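Long-range contacts in exopolysaccharide biosynthesis protein (Pantoea stewartii subsp. stewartii DC283, PDB 6TGF), which modifies the glycan biofilm of its bacterium, probably by hydrolysing exopolysaccharide, and has a parallel beta-helix fold like that of bacteriophage tailspikes: residues L373-C381 / A398-W408; P613-A621 / P669-Q678. One frame throughout, in Å; residues are numbered along the deposited sequence.

Contact 1: L373-C381 / A398-W408; sequences LSLLDTLDC and AGWSGQKKGNW. With EDO (1,2-ethanediol), chain L.
Asp377 is the residue most enclosed by this contact, its carboxylate reaching across to Ser401 just where two neighbouring parallel strands, 373-376 and 398-399, run out into turns. A chi1 of -61°, with CG anti to the carbonyl carbon, swings the Asp377 carboxylate over to Ser401, where OD1 takes the Ser401 N-H on its syn side, OD1 to N 3.0 Å. The Ser401 hydroxyl donates to OD2, though at this resolution the modelled length of that bond is doubtful. Trp408, returning from the far end of the loop, brings its CB to 3.4 Å from Asp377 OD1, and its ring carbon CE3 comes to 3.7 Å from Asp377 CB. Further along that ring, Leu379 CD2 meets CZ3 at the edge, 4.1 Å away. Ala398 sits beside Leu375 on the face turned to the interior of the coil, where Leu375 also packs on Phe358; the two CB atoms are 4.2 Å apart. Gly399 N bonds to Leu375 O at 2.9 Å, and Gly399 O accepts from Asp377 N at 3.1 Å. A water between Thr378 N and Gly399 O prolongs the pairing past the last strand residue. Successive coils of the parallel beta-helix are thus joined by backbone bonds at the strands and by a carboxylate at the turn, which fixes the first residues of the outgoing 400-408 loop.

Contact 2: P613-A621 / P669-Q678; sequences PVLDVRYVA and PDSGSHAAPQ
Ser673 OG is held from two directions: it accepts from Arg618 NE at 2.9 Å and donates to Asp670 O, inside its own turn, at 2.6 Å. Arg618 comes at Ser673 side-on, giving NE to the hydroxyl and NH2 to the backbone Ser673 O. The hydroxyl lies close to the guanidinium plane, 10° out of it, whereas NH2 approaches the carbonyl from above its plane. A bend at chi3 (76°) turns the guanidinium back over the second segment, where Ala675 CB covers one of its faces, 3.5 Å from NH1. The Pro669 ring lies across the aliphatic part of Arg618 at about a right angle, its CG against CD. Asp670 O also receives Ser673 N, closing a type I turn from Asp670 to Ser673, so the turn's own bonds hold the serine that Arg618 grips.

From that turn the chain enters the short strand 674-675, an outermost strand of a five-stranded antiparallel sheet, and pairs with 616-620. This sheet packs on a second antiparallel one as a beta-sandwich, with Val617 and Tyr619 against strand 602-610 of the other sheet. Tyr619 and His674 form the hydrogen-bonded pair: Tyr619 N to His674 O is 2.8 Å, and His674 N returns a bond to Tyr619 O. Ala676 N adds a bond to Val617 O. On the face opposite Arg618, His674 CB lies over the Tyr619 ring, 3.8 Å from its centroid, and the imidazole presents its edge to the same ring in an offset T-shaped stack with planes at 66°. Tyr619 also touches Asp574 of the third subunit. Val617 CG1 meets Ala676 CB at 3.6 Å, while past it Gln678 O accepts a hydrogen bond from Asn684 of the second subunit.

Both segments of contact 1 precede those of contact 2 in the sequence, and the two contacts are far apart in the elongated fold: their centres are about 65 Å apart and their nearest atoms about 53 Å. They share no sheet. Contact 1 joins strands 373-378 and 396-399, neighbours in a parallel sheet of the beta-helix, and the loop after them; strand 346-350 flanks 373-378 on its other side. In contact 2, strands 614-620 and 674-675 pair at the edge of an antiparallel sheet in the region that follows the beta-helix, with 626-633 next to 614-620. Contact 1 is not touched by another subunit, whereas contact 2 is met by both others, so the latter also takes part in the trimer interface.

Contact 1: L373-C381 / A398-W408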
loop_
_atom_site.group_PDB
_atom_site.type_symbol
_atom_site.label_atom_id
_atom_site.label_comp_id
_atom_site.label_asym_id
_atom_site.label_seq_id
_atom_site.Cartn_x
_atom_site.Cartn_y
_atom_site.Cartn_z
ATOM N N LEU B 373 -11.296 -12.198 -15.542
ATOM C CA LEU B 373 -11.470 -10.738 -15.776
ATOM C C LEU B 373 -10.899 -10.374 -17.149
ATOM O O LEU B 373 -9.739 -10.742 -17.421
ATOM C CB LEU B 373 -10.762 -9.954 -14.665
ATOM C CG LEU B 373 -11.428 -9.992 -13.290
ATOM C CD1 LEU B 373 -10.522 -9.373 -12.235
ATOM C CD2 LEU B 373 -12.777 -9.286 -13.310
ATOM N N SER B 374 -11.690 -9.676 -17.971
ATOM C CA SER B 374 -11.319 -9.196 -19.329
ATOM C C SER B 374 -11.555 -7.683 -19.418
ATOM O O SER B 374 -12.727 -7.268 -19.327
ATOM C CB SER B 374 -12.092 -9.939 -20.388
ATOM O OG SER B 374 -11.734 -9.488 -21.686
ATOM N N LEU B 375 -10.481 -6.902 -19.582
ATOM C CA LEU B 375 -10.512 -5.414 -19.635
ATOM C C LEU B 375 -10.015 -4.937 -21.006
ATOM O O LEU B 375 -9.243 -5.673 -21.648
ATOM C CB LEU B 375 -9.644 -4.854 -18.503
ATOM C CG LEU B 375 -9.953 -5.386 -17.103
ATOM C CD1 LEU B 375 -9.008 -4.783 -16.077
ATOM C CD2 LEU B 375 -11.398 -5.117 -16.714
ATOM N N LEU B 376 -10.444 -3.743 -21.427
ATOM C CA LEU B 376 -10.127 -3.155 -22.757
ATOM C C LEU B 376 -9.722 -1.684 -22.592
ATOM O O LEU B 376 -10.415 -0.960 -21.857
ATOM C CB LEU B 376 -11.356 -3.294 -23.660
ATOM C CG LEU B 376 -11.157 -2.893 -25.121
ATOM C CD1 LEU B 376 -10.127 -3.782 -25.803
ATOM C CD2 LEU B 376 -12.478 -2.939 -25.872
ATOM N N ASP B 377 -8.639 -1.271 -23.259
ATOM C CA ASP B 377 -8.134 0.129 -23.285
ATOM C C ASP B 377 -8.077 0.672 -21.852
ATOM O O ASP B 377 -8.624 1.767 -21.602
ATOM C CB ASP B 377 -9.010 1.005 -24.183
ATOM C CG ASP B 377 -9.050 0.560 -25.634
ATOM O OD1 ASP B 377 -8.067 -0.056 -26.091
ATOM O OD2 ASP B 377 -10.067 0.838 -26.296
ATOM N N THR B 378 -7.439 -0.075 -20.950
ATOM C CA THR B 378 -7.324 0.253 -19.504
ATOM C C THR B 378 -6.514 1.544 -19.336
ATOM O O THR B 378 -5.415 1.632 -19.918
ATOM C CB THR B 378 -6.697 -0.912 -18.728
ATOM O OG1 THR B 378 -7.547 -2.047 -18.886
ATOM C CG2 THR B 378 -6.513 -0.609 -17.259
ATOM N N LEU B 379 -7.049 2.501 -18.571
ATOM C CA LEU B 379 -6.365 3.766 -18.194
ATOM C C LEU B 379 -5.803 3.652 -16.773
ATOM O O LEU B 379 -4.805 4.337 -16.485
ATOM C CB LEU B 379 -7.359 4.927 -18.298
ATOM C CG LEU B 379 -7.753 5.332 -19.716
ATOM C CD1 LEU B 379 -8.826 6.409 -19.686
ATOM C CD2 LEU B 379 -6.546 5.810 -20.508
ATOM N N ASP B 380 -6.434 2.837 -15.923
ATOM C CA ASP B 380 -6.034 2.604 -14.509
ATOM C C ASP B 380 -6.740 1.340 -14.006
ATOM O O ASP B 380 -7.984 1.290 -14.085
ATOM C CB ASP B 380 -6.362 3.823 -13.642
ATOM C CG ASP B 380 -5.835 3.739 -12.219
ATOM O OD1 ASP B 380 -4.602 3.833 -12.045
ATOM O OD2 ASP B 380 -6.661 3.576 -11.296
ATOM N N CYS B 381 -5.973 0.355 -13.526
ATOM C CA CYS B 381 -6.483 -0.950 -13.023
ATOM C C CYS B 381 -5.793 -1.299 -11.701
ATOM O O CYS B 381 -4.572 -1.546 -11.723
ATOM C CB CYS B 381 -6.254 -2.055 -14.046
ATOM S SG CYS B 381 -6.857 -3.682 -13.525
ATOM N N ALA B 398 -6.158 -8.222 -20.069
ATOM C CA ALA B 398 -6.390 -6.842 -20.556
ATOM C C ALA B 398 -5.830 -6.702 -21.976
ATOM O O ALA B 398 -4.652 -7.061 -22.186
ATOM C CB ALA B 398 -5.767 -5.843 -19.610
ATOM N N GLY B 399 -6.655 -6.213 -22.906
ATOM C CA GLY B 399 -6.291 -5.971 -24.315
ATOM C C GLY B 399 -6.594 -4.542 -24.730
ATOM O O GLY B 399 -6.889 -3.718 -23.842
ATOM N N TRP B 400 -6.529 -4.260 -26.035
ATOM C CA TRP B 400 -6.717 -2.907 -26.624
ATOM C C TRP B 400 -7.505 -3.016 -27.935
ATOM O O TRP B 400 -7.582 -4.132 -28.484
ATOM C CB TRP B 400 -5.360 -2.225 -26.833
ATOM C CG TRP B 400 -4.399 -3.048 -27.633
ATOM C CD1 TRP B 400 -4.282 -3.087 -28.992
ATOM C CD2 TRP B 400 -3.426 -3.975 -27.120
ATOM N NE1 TRP B 400 -3.298 -3.965 -29.359
ATOM C CE2 TRP B 400 -2.756 -4.527 -28.233
ATOM C CE3 TRP B 400 -3.055 -4.388 -25.836
ATOM C CZ2 TRP B 400 -1.736 -5.467 -28.095
ATOM C CZ3 TRP B 400 -2.047 -5.318 -25.701
ATOM C CH2 TRP B 400 -1.399 -5.850 -26.817
ATOM N N SER B 401 -8.053 -1.895 -28.414
ATOM C CA SER B 401 -8.983 -1.824 -29.575
ATOM C C SER B 401 -8.240 -1.446 -30.864
ATOM O O SER B 401 -8.550 -2.052 -31.907
ATOM C CB SER B 401 -10.115 -0.867 -29.302
ATOM O OG SER B 401 -9.654 0.271 -28.593
ATOM N N GLY B 402 -7.315 -0.483 -30.799
ATOM C CA GLY B 402 -6.633 0.097 -31.973
ATOM C C GLY B 402 -5.717 -0.901 -32.658
ATOM O O GLY B 402 -4.817 -1.438 -31.985
ATOM N N GLN B 403 -5.938 -1.135 -33.955
ATOM C CA GLN B 403 -5.116 -2.044 -34.798
ATOM C C GLN B 403 -3.771 -1.376 -35.097
ATOM O O GLN B 403 -2.739 -2.070 -35.020
ATOM C CB GLN B 403 -5.860 -2.407 -36.084
ATOM C CG GLN B 403 -6.836 -3.562 -35.913
ATOM C CD GLN B 403 -8.001 -3.214 -35.018
ATOM O OE1 GLN B 403 -8.756 -2.282 -35.283
ATOM N NE2 GLN B 403 -8.163 -3.972 -33.945
ATOM N N LYS B 404 -3.785 -0.076 -35.410
ATOM C CA LYS B 404 -2.568 0.695 -35.779
ATOM C C LYS B 404 -1.813 1.078 -34.501
ATOM O O LYS B 404 -2.423 1.049 -33.413
ATOM C CB LYS B 404 -2.940 1.917 -36.625
ATOM C CG LYS B 404 -2.995 3.254 -35.895
ATOM C CD LYS B 404 -2.732 4.437 -36.800
ATOM C CE LYS B 404 -1.462 4.289 -37.615
ATOM N NZ LYS B 404 -1.278 5.407 -38.567
ATOM N N LYS B 405 -0.540 1.452 -34.648
ATOM C CA LYS B 405 0.388 1.751 -33.528
ATOM C C LYS B 405 0.197 3.203 -33.079
ATOM O O LYS B 405 1.136 4.010 -33.223
ATOM C CB LYS B 405 1.834 1.517 -33.961
ATOM C CG LYS B 405 2.824 1.490 -32.810
ATOM C CD LYS B 405 3.363 0.119 -32.541
ATOM C CE LYS B 405 4.461 -0.261 -33.505
ATOM N NZ LYS B 405 5.118 -1.516 -33.086
ATOM N N GLY B 406 -0.982 3.511 -32.549
ATOM C CA GLY B 406 -1.334 4.843 -32.032
ATOM C C GLY B 406 -2.642 4.780 -31.277
ATOM O O GLY B 406 -3.334 3.746 -31.369
ATOM N N ASN B 407 -2.967 5.846 -30.550
ATOM C CA ASN B 407 -4.242 5.988 -29.804
ATOM C C ASN B 407 -4.344 4.848 -28.774
ATOM O O ASN B 407 -3.640 4.934 -27.744
ATOM C CB ASN B 407 -5.415 6.097 -30.786
ATOM C CG ASN B 407 -6.404 7.182 -30.415
ATOM O OD1 ASN B 407 -6.239 7.870 -29.410
ATOM N ND2 ASN B 407 -7.432 7.354 -31.230
ATOM N N TRP B 408 -5.165 3.823 -29.038
ATOM C CA TRP B 408 -5.475 2.719 -28.089
ATOM C C TRP B 408 -4.770 1.434 -28.533
ATOM O O TRP B 408 -5.432 0.570 -29.134
ATOM C CB TRP B 408 -6.994 2.541 -27.980
ATOM C CG TRP B 408 -7.705 3.845 -27.806
ATOM C CD1 TRP B 408 -8.229 4.634 -28.790
ATOM C CD2 TRP B 408 -7.924 4.545 -26.570
ATOM N NE1 TRP B 408 -8.777 5.766 -28.249
ATOM C CE2 TRP B 408 -8.606 5.740 -26.890
ATOM C CE3 TRP B 408 -7.622 4.277 -25.229
ATOM C CZ2 TRP B 408 -8.988 6.659 -25.914
ATOM C CZ3 TRP B 408 -8.002 5.185 -24.266
ATOM C CH2 TRP B 408 -8.676 6.359 -24.607
HETATM C C1 EDO L . -5.110 8.561 -15.847
HETATM O O1 EDO L . -4.789 7.873 -14.654
HETATM C C2 EDO L . -4.141 8.307 -16.939
HETATM O O2 EDO L . -3.869 6.934 -17.144
HETATM O O HOH W 1 -6.538 -2.796 -21.357
#

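Contact 2: P613-A621 / P669-Q678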
loop_
_atom_site.group_PDB
_atom_site.type_symbol
_atom_site.label_atom_id
_atom_site.label_comp_id
_atom_site.label_asym_id
_atom_site.label_seq_id
_atom_site.Cartn_x
_atom_site.Cartn_y
_atom_site.Cartn_z
ATOM N N PRO B 613 50.744 1.060 -2.419
ATOM C CA PRO B 613 50.322 0.787 -1.044
ATOM C C PRO B 613 50.720 -0.615 -0.554
ATOM O O PRO B 613 50.596 -0.861 0.632
ATOM C CB PRO B 613 48.794 0.927 -1.127
ATOM C CG PRO B 613 48.458 0.483 -2.536
ATOM C CD PRO B 613 49.640 0.911 -3.382
ATOM N N VAL B 614 51.188 -1.483 -1.462
ATOM C CA VAL B 614 51.524 -2.914 -1.190
ATOM C C VAL B 614 53.007 -3.152 -1.510
ATOM O O VAL B 614 53.472 -2.661 -2.556
ATOM C CB VAL B 614 50.610 -3.854 -2.002
ATOM C CG1 VAL B 614 51.007 -5.317 -1.860
ATOM C CG2 VAL B 614 49.146 -3.663 -1.633
ATOM N N LEU B 615 53.705 -3.889 -0.636
ATOM C CA LEU B 615 55.135 -4.280 -0.789
ATOM C C LEU B 615 55.237 -5.744 -1.234
ATOM O O LEU B 615 56.081 -6.033 -2.103
ATOM C CB LEU B 615 55.862 -4.080 0.545
ATOM C CG LEU B 615 55.908 -2.649 1.081
ATOM C CD1 LEU B 615 56.716 -2.592 2.368
ATOM C CD2 LEU B 615 56.484 -1.684 0.055
ATOM N N ASP B 616 54.425 -6.628 -0.643
ATOM C CA ASP B 616 54.443 -8.097 -0.882
ATOM C C ASP B 616 53.005 -8.617 -0.987
ATOM O O ASP B 616 52.095 -7.974 -0.426
ATOM C CB ASP B 616 55.194 -8.832 0.233
ATOM C CG ASP B 616 56.696 -8.909 0.023
ATOM O OD1 ASP B 616 57.119 -9.590 -0.934
ATOM O OD2 ASP B 616 57.430 -8.290 0.819
ATOM N N VAL B 617 52.825 -9.743 -1.684
ATOM C CA VAL B 617 51.537 -10.489 -1.793
ATOM C C VAL B 617 51.836 -11.985 -1.639
ATOM O O VAL B 617 52.713 -12.489 -2.370
ATOM C CB VAL B 617 50.823 -10.199 -3.127
ATOM C CG1 VAL B 617 49.567 -11.040 -3.300
ATOM C CG2 VAL B 617 50.496 -8.724 -3.286
ATOM N N ARG B 618 51.138 -12.650 -0.716
ATOM C CA ARG B 618 51.152 -14.127 -0.542
ATOM C C ARG B 618 49.704 -14.626 -0.568
ATOM O O ARG B 618 48.801 -13.825 -0.255
ATOM C CB ARG B 618 51.860 -14.515 0.759
ATOM C CG ARG B 618 53.273 -13.962 0.884
ATOM C CD ARG B 618 54.002 -14.508 2.095
ATOM N NE ARG B 618 54.456 -15.877 1.878
ATOM C CZ ARG B 618 55.644 -16.228 1.388
ATOM N NH1 ARG B 618 56.541 -15.313 1.058
ATOM N NH2 ARG B 618 55.934 -17.509 1.233
ATOM N N TYR B 619 49.498 -15.891 -0.942
ATOM C CA TYR B 619 48.159 -16.530 -1.032
ATOM C C TYR B 619 48.232 -17.971 -0.511
ATOM O O TYR B 619 49.343 -18.522 -0.379
ATOM C CB TYR B 619 47.629 -16.470 -2.468
ATOM C CG TYR B 619 48.363 -17.340 -3.455
ATOM C CD1 TYR B 619 49.498 -16.883 -4.105
ATOM C CD2 TYR B 619 47.923 -18.621 -3.746
ATOM C CE1 TYR B 619 50.179 -17.677 -5.014
ATOM C CE2 TYR B 619 48.593 -19.428 -4.650
ATOM C CZ TYR B 619 49.725 -18.954 -5.290
ATOM O OH TYR B 619 50.389 -19.744 -6.183
ATOM N N VAL B 620 47.061 -18.543 -0.220
ATOM C CA VAL B 620 46.878 -19.941 0.270
ATOM C C VAL B 620 45.739 -20.577 -0.533
ATOM O O VAL B 620 44.569 -20.245 -0.260
ATOM C CB VAL B 620 46.594 -19.971 1.785
ATOM C CG1 VAL B 620 46.271 -21.373 2.280
ATOM C CG2 VAL B 620 47.742 -19.378 2.587
ATOM N N ALA B 621 46.080 -21.441 -1.492
ATOM C CA ALA B 621 45.131 -22.229 -2.312
ATOM C C ALA B 621 45.178 -23.693 -1.859
ATOM O O ALA B 621 45.942 -24.475 -2.458
ATOM C CB ALA B 621 45.470 -22.078 -3.774
ATOM N N PRO B 669 50.580 -14.248 6.983
ATOM C CA PRO B 669 50.317 -15.506 6.287
ATOM C C PRO B 669 51.231 -16.624 6.807
ATOM O O PRO B 669 52.382 -16.348 7.106
ATOM C CB PRO B 669 50.600 -15.194 4.809
ATOM C CG PRO B 669 51.530 -13.999 4.846
ATOM C CD PRO B 669 51.158 -13.227 6.095
ATOM N N ASP B 670 50.688 -17.841 6.909
ATOM C CA ASP B 670 51.407 -19.059 7.369
ATOM C C ASP B 670 52.671 -19.222 6.515
ATOM O O ASP B 670 52.584 -18.988 5.297
ATOM C CB ASP B 670 50.496 -20.289 7.292
ATOM C CG ASP B 670 50.774 -21.340 8.352
ATOM O OD1 ASP B 670 51.929 -21.799 8.435
ATOM O OD2 ASP B 670 49.830 -21.685 9.091
ATOM N N SER B 671 53.793 -19.605 7.134
ATOM C CA SER B 671 55.125 -19.775 6.488
ATOM C C SER B 671 55.013 -20.615 5.207
ATOM O O SER B 671 55.835 -20.401 4.295
ATOM C CB SER B 671 56.117 -20.377 7.451
ATOM O OG SER B 671 56.544 -19.420 8.406
ATOM N N GLY B 672 54.037 -21.529 5.140
ATOM C CA GLY B 672 53.778 -22.399 3.974
ATOM C C GLY B 672 52.962 -21.719 2.884
ATOM O O GLY B 672 52.692 -22.386 1.864
ATOM N N SER B 673 52.570 -20.453 3.076
ATOM C CA SER B 673 51.841 -19.623 2.076
ATOM C C SER B 673 52.727 -19.397 0.844
ATOM O O SER B 673 53.959 -19.294 1.013
ATOM C CB SER B 673 51.391 -18.312 2.671
ATOM O OG SER B 673 52.502 -17.562 3.141
ATOM N N HIS B 674 52.115 -19.315 -0.342
ATOM C CA HIS B 674 52.803 -19.138 -1.650
ATOM C C HIS B 674 52.918 -17.642 -1.965
ATOM O O HIS B 674 51.874 -16.963 -1.971
ATOM C CB HIS B 674 52.064 -19.894 -2.764
ATOM C CG HIS B 674 51.634 -21.276 -2.391
ATOM N ND1 HIS B 674 52.498 -22.192 -1.824
ATOM C CD2 HIS B 674 50.444 -21.902 -2.515
ATOM C CE1 HIS B 674 51.856 -23.323 -1.607
ATOM N NE2 HIS B 674 50.593 -23.170 -2.023
ATOM N N ALA B 675 54.136 -17.155 -2.218
ATOM C CA ALA B 675 54.425 -15.747 -2.582
ATOM C C ALA B 675 53.985 -15.494 -4.029
ATOM O O ALA B 675 54.351 -16.296 -4.909
ATOM C CB ALA B 675 55.892 -15.448 -2.394
ATOM N N ALA B 676 53.226 -14.418 -4.256
ATOM C CA ALA B 676 52.747 -13.981 -5.588
ATOM C C ALA B 676 53.884 -13.272 -6.322
ATOM O O ALA B 676 54.430 -12.295 -5.812
ATOM C CB ALA B 676 51.542 -13.086 -5.437
ATOM N N PRO B 677 54.286 -13.741 -7.528
ATOM C CA PRO B 677 55.349 -13.091 -8.297
ATOM C C PRO B 677 55.007 -11.643 -8.677
ATOM O O PRO B 677 53.898 -11.401 -9.120
ATOM C CB PRO B 677 55.478 -13.938 -9.575
ATOM C CG PRO B 677 54.823 -15.261 -9.233
ATOM C CD PRO B 677 53.754 -14.929 -8.213
ATOM N N GLN B 678 55.967 -10.730 -8.500
ATOM C CA GLN B 678 55.848 -9.292 -8.867
ATOM C C GLN B 678 56.091 -9.150 -10.372
ATOM O O GLN B 678 57.252 -9.297 -10.794
ATOM C CB GLN B 678 56.848 -8.448 -8.075
ATOM C CG GLN B 678 56.691 -8.574 -6.568
ATOM C CD GLN B 678 57.777 -7.858 -5.804
ATOM O OE1 GLN B 678 58.321 -8.381 -4.833
ATOM N NE2 GLN B 678 58.101 -6.651 -6.238
HETATM O O HOH W 2 55.376 -11.164 -3.406
#